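Local coordinates for PrgX (Enterococcus faecalis, PDB 2AWI), which acts as the receptor for the peptide sex pheromone cCF10 in the regulation of conjugation and, as a repressor of the helix-turn-helix type, probably binds DNA, at residues K240-F245 against L255-I260. The protein carries 1 engineered substitution. Sequence-based numbering, arbitrary orientation.
Sequences KQIYQF and LNAVNI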
ATOM      1  N   LYS A 240      -8.351 -19.219  -0.306  1.00 31.94           N
ATOM      2  CA  LYS A 240      -9.748 -18.828  -0.202  1.00 35.34           C
ATOM      3  C   LYS A 240      -9.922 -17.504  -0.943  1.00 34.28           C
ATOM      4  O   LYS A 240     -10.906 -17.306  -1.655  1.00 35.02           O
ATOM      5  CB  LYS A 240     -10.137 -18.668   1.269  1.00 49.14           C
ATOM      6  CG  LYS A 240     -11.568 -18.222   1.510  1.00 56.46           C
ATOM      7  CD  LYS A 240     -11.808 -17.991   2.996  1.00 55.62           C
ATOM      8  CE  LYS A 240     -13.169 -17.375   3.264  1.00 63.86           C
ATOM      9  NZ  LYS A 240     -13.364 -17.089   4.717  1.00 64.05           N
ATOM     10  N   GLN A 241      -8.962 -16.598  -0.775  1.00 39.29           N
ATOM     11  CA  GLN A 241      -9.018 -15.307  -1.450  1.00 38.26           C
ATOM     12  C   GLN A 241      -8.973 -15.545  -2.960  1.00 38.09           C
ATOM     13  O   GLN A 241      -9.636 -14.851  -3.726  1.00 38.41           O
ATOM     14  CB  GLN A 241      -7.841 -14.421  -1.023  1.00 32.36           C
ATOM     15  CG  GLN A 241      -7.856 -13.994   0.444  1.00 30.70           C
ATOM     16  CD  GLN A 241      -9.128 -13.266   0.836  1.00 35.13           C
ATOM     17  OE1 GLN A 241      -9.530 -12.298   0.193  1.00 38.75           O
ATOM     18  NE2 GLN A 241      -9.768 -13.730   1.903  1.00 36.65           N
ATOM     19  N   ILE A 242      -8.186 -16.529  -3.382  1.00 41.61           N
ATOM     20  CA  ILE A 242      -8.086 -16.857  -4.798  1.00 40.70           C
ATOM     21  C   ILE A 242      -9.409 -17.472  -5.260  1.00 41.81           C
ATOM     22  O   ILE A 242      -9.877 -17.201  -6.360  1.00 42.85           O
ATOM     23  CB  ILE A 242      -6.939 -17.847  -5.056  1.00 33.61           C
ATOM     24  CG1 ILE A 242      -5.609 -17.199  -4.672  1.00 28.39           C
ATOM     25  CG2 ILE A 242      -6.938 -18.292  -6.514  1.00 29.91           C
ATOM     26  CD1 ILE A 242      -5.294 -15.926  -5.444  1.00 33.27           C
ATOM     27  N   TYR A 243     -10.005 -18.299  -4.405  1.00 48.52           N
ATOM     28  CA  TYR A 243     -11.283 -18.937  -4.706  1.00 50.06           C
ATOM     29  C   TYR A 243     -12.338 -17.865  -4.977  1.00 51.19           C
ATOM     30  O   TYR A 243     -13.103 -17.969  -5.934  1.00 50.88           O
ATOM     31  CB  TYR A 243     -11.736 -19.798  -3.525  1.00 44.28           C
ATOM     32  CG  TYR A 243     -13.151 -20.333  -3.652  1.00 43.08           C
ATOM     33  CD1 TYR A 243     -13.428 -21.448  -4.440  1.00 42.52           C
ATOM     34  CD2 TYR A 243     -14.216 -19.714  -2.994  1.00 44.28           C
ATOM     35  CE1 TYR A 243     -14.730 -21.937  -4.573  1.00 37.15           C
ATOM     36  CE2 TYR A 243     -15.525 -20.197  -3.123  1.00 43.77           C
ATOM     37  CZ  TYR A 243     -15.771 -21.309  -3.915  1.00 42.57           C
ATOM     38  OH  TYR A 243     -17.054 -21.791  -4.067  1.00 47.14           O
ATOM     39  N   GLN A 244     -12.370 -16.842  -4.124  1.00 47.86           N
ATOM     40  CA  GLN A 244     -13.326 -15.746  -4.249  1.00 49.77           C
ATOM     41  C   GLN A 244     -13.107 -14.936  -5.522  1.00 49.16           C
ATOM     42  O   GLN A 244     -14.057 -14.427  -6.111  1.00 50.38           O
ATOM     43  CB  GLN A 244     -13.227 -14.819  -3.034  1.00 62.06           C
ATOM     44  CG  GLN A 244     -13.513 -15.502  -1.704  1.00 68.72           C
ATOM     45  CD  GLN A 244     -13.295 -14.587  -0.505  1.00 68.80           C
ATOM     46  OE1 GLN A 244     -13.470 -14.999   0.643  1.00 73.51           O
ATOM     47  NE2 GLN A 244     -12.911 -13.341  -0.768  1.00 71.85           N
ATOM     48  N   PHE A 245     -11.852 -14.812  -5.939  1.00 41.56           N
ATOM     49  CA  PHE A 245     -11.528 -14.069  -7.145  1.00 40.73           C
ATOM     50  C   PHE A 245     -11.994 -14.877  -8.352  1.00 41.75           C
ATOM     51  O   PHE A 245     -12.622 -14.346  -9.277  1.00 40.73           O
ATOM     52  CB  PHE A 245     -10.017 -13.838  -7.236  1.00 40.60           C
ATOM     53  CG  PHE A 245      -9.593 -13.039  -8.441  1.00 41.55           C
ATOM     54  CD1 PHE A 245      -9.927 -11.690  -8.556  1.00 42.39           C
ATOM     55  CD2 PHE A 245      -8.862 -13.637  -9.460  1.00 39.52           C
ATOM     56  CE1 PHE A 245      -9.537 -10.947  -9.671  1.00 40.58           C
ATOM     57  CE2 PHE A 245      -8.464 -12.908 -10.580  1.00 41.95           C
ATOM     58  CZ  PHE A 245      -8.802 -11.557 -10.687  1.00 39.77           C
ATOM     59  N   LEU A 255      -6.145  -8.557  -3.987  1.00 37.40           N
ATOM     60  CA  LEU A 255      -5.217  -7.794  -3.170  1.00 35.30           C
ATOM     61  C   LEU A 255      -4.931  -8.544  -1.867  1.00 33.60           C
ATOM     62  O   LEU A 255      -3.778  -8.637  -1.446  1.00 32.66           O
ATOM     63  CB  LEU A 255      -5.799  -6.414  -2.865  1.00 42.34           C
ATOM     64  CG  LEU A 255      -6.156  -5.581  -4.100  1.00 47.28           C
ATOM     65  CD1 LEU A 255      -6.663  -4.211  -3.664  1.00 43.10           C
ATOM     66  CD2 LEU A 255      -4.930  -5.441  -5.002  1.00 40.97           C
ATOM     67  N   ASN A 256      -5.975  -9.079  -1.234  1.00 35.99           N
ATOM     68  CA  ASN A 256      -5.799  -9.826   0.007  1.00 34.34           C
ATOM     69  C   ASN A 256      -4.791 -10.954  -0.219  1.00 36.22           C
ATOM     70  O   ASN A 256      -3.870 -11.146   0.575  1.00 34.63           O
ATOM     71  CB  ASN A 256      -7.131 -10.419   0.488  1.00 29.25           C
ATOM     72  CG  ASN A 256      -8.105  -9.362   1.006  1.00 28.67           C
ATOM     73  OD1 ASN A 256      -7.701  -8.291   1.455  1.00 26.37           O
ATOM     74  ND2 ASN A 256      -9.394  -9.677   0.969  1.00 35.54           N
ATOM     75  N   ALA A 257      -4.967 -11.687  -1.315  1.00 31.55           N
ATOM     76  CA  ALA A 257      -4.074 -12.790  -1.646  1.00 30.85           C
ATOM     77  C   ALA A 257      -2.646 -12.294  -1.809  1.00 33.15           C
ATOM     78  O   ALA A 257      -1.719 -12.893  -1.266  1.00 35.47           O
ATOM     79  CB  ALA A 257      -4.538 -13.484  -2.922  1.00 34.87           C
ATOM     80  N   VAL A 258      -2.466 -11.210  -2.559  1.00 26.20           N
ATOM     81  CA  VAL A 258      -1.130 -10.657  -2.775  1.00 26.39           C
ATOM     82  C   VAL A 258      -0.543 -10.202  -1.438  1.00 28.31           C
ATOM     83  O   VAL A 258       0.645 -10.386  -1.163  1.00 29.33           O
ATOM     84  CB  VAL A 258      -1.161  -9.439  -3.748  1.00 37.62           C
ATOM     85  CG1 VAL A 258       0.259  -8.919  -3.988  1.00 35.56           C
ATOM     86  CG2 VAL A 258      -1.799  -9.837  -5.080  1.00 31.95           C
ATOM     87  N   ASN A 259      -1.393  -9.623  -0.602  1.00 34.59           N
ATOM     88  CA  ASN A 259      -0.967  -9.139   0.696  1.00 33.99           C
ATOM     89  C   ASN A 259      -0.520 -10.293   1.598  1.00 33.83           C
ATOM     90  O   ASN A 259       0.403 -10.149   2.411  1.00 31.26           O
ATOM     91  CB  ASN A 259      -2.104  -8.355   1.340  1.00 34.75           C
ATOM     92  CG  ASN A 259      -1.704  -7.736   2.648  1.00 43.67           C
ATOM     93  OD1 ASN A 259      -0.576  -7.271   2.811  1.00 49.54           O
ATOM     94  ND2 ASN A 259      -2.631  -7.716   3.596  1.00 55.63           N
ATOM     95  N   ILE A 260      -1.165 -11.443   1.447  1.00 42.67           N
ATOM     96  CA  ILE A 260      -0.790 -12.597   2.241  1.00 43.16           C
ATOM     97  C   ILE A 260       0.562 -13.132   1.760  1.00 45.53           C
ATOM     98  O   ILE A 260       1.411 -13.507   2.573  1.00 45.87           O
ATOM     99  CB  ILE A 260      -1.879 -13.682   2.170  1.00 23.37           C
ATOM    100  CG1 ILE A 260      -3.104 -13.198   2.959  1.00 22.83           C
ATOM    101  CG2 ILE A 260      -1.356 -15.008   2.719  1.00 21.01           C
ATOM    102  CD1 ILE A 260      -4.233 -14.185   3.021  1.00 20.91           C
TER
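The two carboxamides of Gln241 and Asn256 meet with their planes 71° apart, so they neither stack nor pair edge to edge. Asn256 CB and ND2 stand off the same face of the Gln241 amide, CB displaced toward its oxygen, 3.1 Å from Gln241 OE1. Asn256 ND2 donates to Gln241 OE1 at 2.7 Å. OE1 lies close to the amide plane of Asn256, at its N-H edge, whereas ND2 approaches from above the Gln241 carbonyl plane, 51° out of it and not along a lone pair. A bend at chi2 folds the Gln241 chain back and brings OE1 to Asn256, while NE2 makes a weak hydrogen bond to Asn237 one turn earlier.

Beside this polar pair the packing is apolar and close. The CA atoms of Gln241 and Ala257 are 5.6 Å apart, and Ala257 puts its CB 3.9 Å from Gln241 CB. From the next position along the helix, Ile242 CD1 reaches the same methyl, Ala257 CB, at 3.6 Å. Ile242 also touches Leu280 and Ile283 of helix 270-286, and Asn256 packs on Ile266 of the second subunit.

The axes of segments 240-245 and 255-260 approach to 8.7 Å at 156°, an antiparallel pairing. Consecutive helices 230-248 and 251-266, joined by a two-residue link, form a helical hairpin, characteristic of TPR-like repeat domains such as this C-terminal region.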